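PDB 4BPS: chorismatase from Streptomyces hygroscopicus, which hydrolyses chorismate to a dihydroxy-dihydrobenzoate and pyruvate, a step in the biosynthesis of the immunosuppressants FK506 and FK520. Local coordinates for residues L296-R301 / A321-L326. Residues are numbered along the deposited sequence; the frame is centred on the assembly and turned at random.
Sequences LKVYVR and AAVALL
V298 and L325, neighbours across the strand pair, run alongside each other on one face, CB of V298 3.8 Å from CD1 of L325, while CG2 of V298 slants across to CG1 of V323 at 4.0 Å. Valine, branched at CB, suits an extended strand, and its methyls and the leucine's give helix 306-314 an apolar surface, V298 meeting V309 and L325 meeting R310. Cutting L325 back to an alanine would probably open a gap beside CB and CG2 of V298, where CD1 now packs, and take away a side chain that R310 packs against. On the other face, L326 CD1 meets Y299 CE1 obliquely at 3.8 Å; similar first torsions (-67° and -53°), each with CG beside the backbone N, run the leucine along the ring. The small A324 sits next to K297, and F72 touches both. Beneath, five backbone hydrogen bonds, from L296 N-A322 O to V300 N-L326 O, join the parallel strands of this beta-alpha-beta unit. Further out, K297 NZ forms salt bridges with E74 and E340, and E340 is also hydrogen-bonded to the Y299 hydroxyl. The backbone pairing fixes the strand carrying K297 and Y299, consistent with a role in placing this polar cluster beside the proton acceptor E338, about 4 Å from Y299 between side chains.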
ATOM      1  N   LEU A 296      -8.496  -4.378  -6.241  1.00  5.73           N
ATOM      2  CA  LEU A 296      -7.688  -5.288  -5.448  1.00  5.74           C
ATOM      3  C   LEU A 296      -6.421  -5.690  -6.170  1.00  5.49           C
ATOM      4  O   LEU A 296      -6.444  -5.967  -7.370  1.00  5.96           O
ATOM      5  CB  LEU A 296      -8.481  -6.540  -5.086  1.00  6.27           C
ATOM      6  CG  LEU A 296      -9.754  -6.281  -4.266  1.00  6.90           C
ATOM      7  CD1 LEU A 296     -11.013  -6.340  -5.124  1.00  7.08           C
ATOM      8  CD2 LEU A 296      -9.849  -7.285  -3.129  1.00  7.52           C
ATOM      9  N   LYS A 297      -5.335  -5.744  -5.413  1.00  5.18           N
ATOM     10  CA  LYS A 297      -4.102  -6.376  -5.863  1.00  5.50           C
ATOM     11  C   LYS A 297      -3.866  -7.600  -4.996  1.00  5.02           C
ATOM     12  O   LYS A 297      -3.974  -7.519  -3.764  1.00  5.25           O
ATOM     13  CB  LYS A 297      -2.917  -5.414  -5.812  1.00  6.26           C
ATOM     14  CG  LYS A 297      -3.054  -4.330  -6.898  1.00  7.13           C
ATOM     15  CD  LYS A 297      -2.625  -2.952  -6.451  1.00  7.36           C
ATOM     16  CE  LYS A 297      -1.185  -2.935  -6.075  1.00  6.92           C
ATOM     17  NZ  LYS A 297      -0.844  -1.681  -5.294  1.00  6.70           N
ATOM     18  N   VAL A 298      -3.557  -8.711  -5.654  1.00  4.73           N
ATOM     19  CA  VAL A 298      -3.360  -9.994  -5.006  1.00  5.28           C
ATOM     20  C   VAL A 298      -1.919 -10.427  -5.322  1.00  4.77           C
ATOM     21  O   VAL A 298      -1.608 -10.707  -6.480  1.00  6.06           O
ATOM     22  CB  VAL A 298      -4.391 -11.033  -5.518  1.00  6.09           C
ATOM     23  CG1 VAL A 298      -4.146 -12.386  -4.842  1.00  6.87           C
ATOM     24  CG2 VAL A 298      -5.813 -10.553  -5.261  1.00  6.90           C
ATOM     25  N   TYR A 299      -1.069 -10.412  -4.300  1.00  4.92           N
ATOM     26  CA  TYR A 299       0.335 -10.738  -4.464  1.00  5.16           C
ATOM     27  C   TYR A 299       0.532 -12.198  -4.144  1.00  5.17           C
ATOM     28  O   TYR A 299       0.055 -12.660  -3.097  1.00  5.51           O
ATOM     29  CB  TYR A 299       1.157  -9.899  -3.503  1.00  5.62           C
ATOM     30  CG  TYR A 299       0.922  -8.403  -3.570  1.00  5.23           C
ATOM     31  CD1 TYR A 299       1.452  -7.631  -4.605  1.00  5.79           C
ATOM     32  CD2 TYR A 299       0.207  -7.736  -2.567  1.00  5.90           C
ATOM     33  CE1 TYR A 299       1.285  -6.248  -4.638  1.00  5.90           C
ATOM     34  CE2 TYR A 299       0.031  -6.353  -2.583  1.00  5.45           C
ATOM     35  CZ  TYR A 299       0.582  -5.614  -3.628  1.00  5.49           C
ATOM     36  OH  TYR A 299       0.470  -4.249  -3.681  1.00  6.12           O
ATOM     37  N   VAL A 300       1.202 -12.930  -5.040  1.00  5.41           N
ATOM     38  CA  VAL A 300       1.337 -14.376  -4.906  1.00  5.33           C
ATOM     39  C   VAL A 300       2.793 -14.757  -5.086  1.00  5.23           C
ATOM     40  O   VAL A 300       3.423 -14.408  -6.095  1.00  5.34           O
ATOM     41  CB  VAL A 300       0.486 -15.117  -5.968  1.00  5.91           C
ATOM     42  CG1 VAL A 300       0.575 -16.614  -5.780  1.00  6.66           C
ATOM     43  CG2 VAL A 300      -0.997 -14.657  -5.886  1.00  6.81           C
ATOM     44  N   ARG A 301       3.339 -15.483  -4.107  1.00  5.63           N
ATOM     45  CA  ARG A 301       4.768 -15.791  -4.097  1.00  5.71           C
ATOM     46  C   ARG A 301       5.206 -16.725  -5.230  1.00  5.74           C
ATOM     47  O   ARG A 301       6.247 -16.484  -5.863  1.00  6.18           O
ATOM     48  CB  ARG A 301       5.145 -16.401  -2.742  1.00  5.84           C
ATOM     49  CG  ARG A 301       6.603 -16.903  -2.668  1.00  6.06           C
ATOM     50  CD  ARG A 301       6.944 -17.395  -1.266  1.00  6.35           C
ATOM     51  NE  ARG A 301       6.873 -16.334  -0.270  1.00  6.29           N
ATOM     52  CZ  ARG A 301       7.857 -15.460  -0.034  1.00  6.36           C
ATOM     53  NH1 ARG A 301       9.020 -15.537  -0.681  1.00  6.92           N
ATOM     54  NH2 ARG A 301       7.652 -14.477   0.846  1.00  6.63           N
ATOM     55  N   ALA A 321     -15.484  -6.651  -9.603  1.00  8.75           N
ATOM     56  CA  ALA A 321     -14.336  -5.988  -8.994  1.00  8.97           C
ATOM     57  C   ALA A 321     -13.143  -6.075  -9.919  1.00  8.72           C
ATOM     58  O   ALA A 321     -12.899  -7.113 -10.524  1.00  9.55           O
ATOM     59  CB  ALA A 321     -14.008  -6.639  -7.644  1.00 10.12           C
ATOM     60  N   ALA A 322     -12.384  -4.982 -10.016  1.00  8.43           N
ATOM     61  CA  ALA A 322     -11.089  -4.998 -10.673  1.00  8.71           C
ATOM     62  C   ALA A 322     -10.102  -5.705  -9.751  1.00  8.06           C
ATOM     63  O   ALA A 322      -9.931  -5.298  -8.597  1.00  8.16           O
ATOM     64  CB  ALA A 322     -10.655  -3.560 -10.955  1.00  9.70           C
ATOM     65  N   VAL A 323      -9.480  -6.764 -10.267  1.00  8.27           N
ATOM     66  CA  VAL A 323      -8.558  -7.587  -9.494  1.00  9.64           C
ATOM     67  C   VAL A 323      -7.318  -7.829 -10.346  1.00  9.56           C
ATOM     68  O   VAL A 323      -7.437  -8.206 -11.507  1.00 12.28           O
ATOM     69  CB  VAL A 323      -9.215  -8.939  -9.091  1.00 11.57           C
ATOM     70  CG1 VAL A 323      -8.267  -9.759  -8.269  1.00 12.79           C
ATOM     71  CG2 VAL A 323     -10.512  -8.734  -8.302  1.00 12.17           C
ATOM     72  N   ALA A 324      -6.153  -7.531  -9.790  1.00  7.00           N
ATOM     73  CA  ALA A 324      -4.885  -7.749 -10.479  1.00  7.13           C
ATOM     74  C   ALA A 324      -4.021  -8.675  -9.650  1.00  6.47           C
ATOM     75  O   ALA A 324      -3.718  -8.384  -8.490  1.00  7.17           O
ATOM     76  CB  ALA A 324      -4.159  -6.431 -10.667  1.00  8.03           C
ATOM     77  N   LEU A 325      -3.602  -9.789 -10.246  1.00  6.53           N
ATOM     78  CA  LEU A 325      -2.675 -10.711  -9.577  1.00  6.72           C
ATOM     79  C   LEU A 325      -1.251 -10.369  -9.999  1.00  5.94           C
ATOM     80  O   LEU A 325      -0.994 -10.115 -11.172  1.00  7.27           O
ATOM     81  CB  LEU A 325      -3.004 -12.176  -9.896  1.00  8.46           C
ATOM     82  CG  LEU A 325      -3.971 -12.850  -8.905  1.00 11.67           C
ATOM     83  CD1 LEU A 325      -5.357 -12.240  -9.011  1.00 12.20           C
ATOM     84  CD2 LEU A 325      -4.027 -14.351  -9.106  1.00 13.06           C
ATOM     85  N   LEU A 326      -0.342 -10.352  -9.030  1.00  5.54           N
ATOM     86  CA  LEU A 326       1.061  -9.996  -9.245  1.00  5.61           C
ATOM     87  C   LEU A 326       1.924 -11.078  -8.600  1.00  5.59           C
ATOM     88  O   LEU A 326       1.733 -11.398  -7.429  1.00  6.82           O
ATOM     89  CB  LEU A 326       1.355  -8.629  -8.628  1.00  6.11           C
ATOM     90  CG  LEU A 326       0.650  -7.440  -9.310  1.00  6.69           C
ATOM     91  CD1 LEU A 326       0.736  -6.193  -8.424  1.00  7.46           C
ATOM     92  CD2 LEU A 326       1.252  -7.170 -10.689  1.00  7.20           C
TER